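VWFA domain-containing protein (Alicyclobacillus acidocaldarius subsp. acidocaldarius, PDB 3RAG) is of unknown function but has a von Willebrand factor A-type fold and may bind ligands through a metal site, occupied here by sodium. Local coordinates at residues R11-I16 against D219-L224. Numbering follows the deposited sequence.
Sequences RQILVI and DHAADL
Ile13, on strand 10-17, meets helix 214-232 at Ala221 and Ala222 without a hydrogen bond; the CA atoms of Ile13 and Ala221, the nearest pair between the segments, are 6.6 Å apart. From CB, which points toward the helix, the isoleucine forks. The methyl CG2 lies 3.8 Å from CB of Ala221, and CG1 on the other branch comes to 3.7 Å from that same methyl. With CG1 anti to the carbonyl carbon (chi1 -64°) and the chain extended at the next bond (chi2 169°), CD1 stays 3.7 Å from Ala221 CB and also reaches Ala222, 3.8 Å from its backbone N; the methyl of Ala222 is farther from CD1, at 4.2 Å. The Ala221 methyl thus touches both branches, and the short alanine side chains let the isoleucine reach the helix backbone. Cutting Ile13 back to an alanine is likely to open a gap over Ala221 and to leave Ala222 without its apolar neighbour from the strand. Ile218 and Leu225 also touch Ile13, while Ala221 reaches Val138 and Cys140. Strand 10-17 runs between parallel strands 40-46 and 135-142 in the von Willebrand factor A-type (Rossmann-like) sheet, with helix 214-232 on one face and helix 79-106, against Gln12 and Leu14, on the other.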
ATOM      1  N   ARG A  11      -8.424   0.131  -1.387  1.00 27.12           N
ATOM      2  CA  ARG A  11      -7.513   1.184  -1.828  1.00 30.54           C
ATOM      3  C   ARG A  11      -6.341   1.291  -0.858  1.00 26.88           C
ATOM      4  O   ARG A  11      -6.538   1.567   0.325  1.00 29.39           O
ATOM      5  CB  ARG A  11      -8.254   2.514  -1.870  1.00 33.61           C
ATOM      6  CG  ARG A  11      -9.385   2.516  -2.886  1.00 37.15           C
ATOM      7  CD  ARG A  11     -10.141   3.843  -2.898  1.00 43.40           C
ATOM      8  NE  ARG A  11     -11.162   3.815  -3.944  1.00 55.87           N
ATOM      9  CZ  ARG A  11     -12.411   3.423  -3.734  1.00 61.69           C
ATOM     10  NH1 ARG A  11     -12.782   3.066  -2.517  1.00 55.83           N
ATOM     11  NH2 ARG A  11     -13.288   3.397  -4.729  1.00 66.60           N
ATOM     12  N   GLN A  12      -5.130   1.065  -1.349  1.00 27.21           N
ATOM     13  CA  GLN A  12      -3.990   1.008  -0.453  1.00 22.65           C
ATOM     14  C   GLN A  12      -2.820   1.750  -1.041  1.00 24.32           C
ATOM     15  O   GLN A  12      -2.658   1.809  -2.257  1.00 25.92           O
ATOM     16  CB  GLN A  12      -3.566  -0.441  -0.184  1.00 26.36           C
ATOM     17  CG  GLN A  12      -4.562  -1.201   0.717  1.00 24.78           C
ATOM     18  CD  GLN A  12      -4.043  -2.574   1.117  1.00 29.32           C
ATOM     19  OE1 GLN A  12      -2.922  -2.959   0.761  1.00 29.47           O
ATOM     20  NE2 GLN A  12      -4.861  -3.319   1.855  1.00 29.18           N
ATOM     21  N   ILE A  13      -2.015   2.314  -0.156  1.00 24.23           N
ATOM     22  CA  ILE A  13      -0.749   2.921  -0.538  1.00 24.82           C
ATOM     23  C   ILE A  13       0.315   2.120   0.195  1.00 26.89           C
ATOM     24  O   ILE A  13       0.239   1.956   1.414  1.00 25.25           O
ATOM     25  CB  ILE A  13      -0.675   4.391  -0.063  1.00 25.19           C
ATOM     26  CG1 ILE A  13      -1.758   5.245  -0.759  1.00 25.90           C
ATOM     27  CG2 ILE A  13       0.747   4.951  -0.282  1.00 26.73           C
ATOM     28  CD1 ILE A  13      -1.942   6.665  -0.146  1.00 25.72           C
ATOM     29  N   LEU A  14       1.299   1.603  -0.536  1.00 23.42           N
ATOM     30  CA  LEU A  14       2.363   0.831   0.103  1.00 23.36           C
ATOM     31  C   LEU A  14       3.665   1.611  -0.039  1.00 24.07           C
ATOM     32  O   LEU A  14       4.174   1.793  -1.137  1.00 24.91           O
ATOM     33  CB  LEU A  14       2.503  -0.543  -0.574  1.00 24.09           C
ATOM     34  CG  LEU A  14       3.749  -1.322  -0.142  1.00 24.85           C
ATOM     35  CD1 LEU A  14       3.658  -1.679   1.345  1.00 24.45           C
ATOM     36  CD2 LEU A  14       3.892  -2.596  -0.985  1.00 27.76           C
ATOM     37  N   VAL A  15       4.216   2.077   1.076  1.00 23.39           N
ATOM     38  CA  VAL A  15       5.454   2.843   1.021  1.00 22.61           C
ATOM     39  C   VAL A  15       6.609   1.893   1.332  1.00 21.76           C
ATOM     40  O   VAL A  15       6.570   1.196   2.345  1.00 24.26           O
ATOM     41  CB  VAL A  15       5.442   3.952   2.080  1.00 26.45           C
ATOM     42  CG1 VAL A  15       6.767   4.732   2.042  1.00 27.21           C
ATOM     43  CG2 VAL A  15       4.231   4.890   1.839  1.00 26.04           C
ATOM     44  N   ILE A  16       7.633   1.892   0.483  1.00 23.53           N
ATOM     45  CA  ILE A  16       8.834   1.087   0.712  1.00 24.28           C
ATOM     46  C   ILE A  16      10.017   2.043   0.841  1.00 24.15           C
ATOM     47  O   ILE A  16      10.309   2.818  -0.092  1.00 23.79           O
ATOM     48  CB  ILE A  16       9.058   0.057  -0.420  1.00 25.65           C
ATOM     49  CG1 ILE A  16       7.826  -0.869  -0.522  1.00 23.80           C
ATOM     50  CG2 ILE A  16      10.336  -0.736  -0.146  1.00 25.59           C
ATOM     51  CD1 ILE A  16       7.883  -1.905  -1.661  1.00 26.52           C
ATOM     52  N   ASP A 219       0.703  11.945  -0.414  1.00 26.05           N
ATOM     53  CA  ASP A 219      -0.339  12.813  -0.979  1.00 26.94           C
ATOM     54  C   ASP A 219      -0.550  12.549  -2.485  1.00 27.93           C
ATOM     55  O   ASP A 219      -1.677  12.477  -2.972  1.00 28.02           O
ATOM     56  CB  ASP A 219       0.039  14.281  -0.776  1.00 28.99           C
ATOM     57  CG  ASP A 219      -0.217  14.760   0.675  1.00 33.15           C
ATOM     58  OD1 ASP A 219      -1.210  14.308   1.304  1.00 39.36           O
ATOM     59  OD2 ASP A 219       0.572  15.594   1.154  1.00 35.96           O
ATOM     60  N   HIS A 220       0.543  12.399  -3.217  1.00 26.15           N
ATOM     61  CA  HIS A 220       0.430  12.069  -4.643  1.00 27.91           C
ATOM     62  C   HIS A 220      -0.295  10.736  -4.837  1.00 28.25           C
ATOM     63  O   HIS A 220      -1.214  10.617  -5.655  1.00 28.67           O
ATOM     64  CB  HIS A 220       1.829  12.056  -5.287  1.00 26.69           C
ATOM     65  CG  HIS A 220       1.806  11.908  -6.779  1.00 31.34           C
ATOM     66  ND1 HIS A 220       2.961  11.789  -7.528  1.00 33.35           N
ATOM     67  CD2 HIS A 220       0.779  11.833  -7.658  1.00 31.23           C
ATOM     68  CE1 HIS A 220       2.645  11.669  -8.805  1.00 34.27           C
ATOM     69  NE2 HIS A 220       1.326  11.681  -8.911  1.00 33.28           N
ATOM     70  N   ALA A 221       0.096   9.734  -4.059  1.00 27.83           N
ATOM     71  CA  ALA A 221      -0.551   8.427  -4.121  1.00 25.00           C
ATOM     72  C   ALA A 221      -2.058   8.517  -3.849  1.00 26.71           C
ATOM     73  O   ALA A 221      -2.863   7.915  -4.550  1.00 27.67           O
ATOM     74  CB  ALA A 221       0.113   7.464  -3.114  1.00 24.52           C
ATOM     75  N   ALA A 222      -2.438   9.275  -2.829  1.00 27.99           N
ATOM     76  CA  ALA A 222      -3.859   9.370  -2.491  1.00 28.86           C
ATOM     77  C   ALA A 222      -4.609  10.063  -3.619  1.00 29.54           C
ATOM     78  O   ALA A 222      -5.729   9.670  -3.958  1.00 31.86           O
ATOM     79  CB  ALA A 222      -4.051  10.128  -1.173  1.00 28.97           C
ATOM     80  N   ASP A 223      -3.986  11.091  -4.190  1.00 28.46           N
ATOM     81  CA  ASP A 223      -4.556  11.792  -5.348  1.00 30.28           C
ATOM     82  C   ASP A 223      -4.824  10.838  -6.508  1.00 34.94           C
ATOM     83  O   ASP A 223      -5.880  10.905  -7.149  1.00 33.56           O
ATOM     84  CB  ASP A 223      -3.635  12.926  -5.840  1.00 36.72           C
ATOM     85  CG  ASP A 223      -3.785  14.199  -5.025  1.00 41.33           C
ATOM     86  OD1 ASP A 223      -4.535  14.186  -4.027  1.00 40.21           O
ATOM     87  OD2 ASP A 223      -3.152  15.213  -5.371  1.00 39.47           O
ATOM     88  N   LEU A 224      -3.843   9.984  -6.803  1.00 28.56           N
ATOM     89  CA  LEU A 224      -3.968   9.002  -7.880  1.00 30.20           C
ATOM     90  C   LEU A 224      -5.130   8.058  -7.625  1.00 34.54           C
ATOM     91  O   LEU A 224      -5.906   7.755  -8.543  1.00 33.25           O
ATOM     92  CB  LEU A 224      -2.666   8.200  -8.031  1.00 28.75           C
ATOM     93  CG  LEU A 224      -1.504   8.969  -8.666  1.00 34.34           C
ATOM     94  CD1 LEU A 224      -0.187   8.206  -8.459  1.00 33.87           C
ATOM     95  CD2 LEU A 224      -1.783   9.207 -10.136  1.00 38.64           C
TER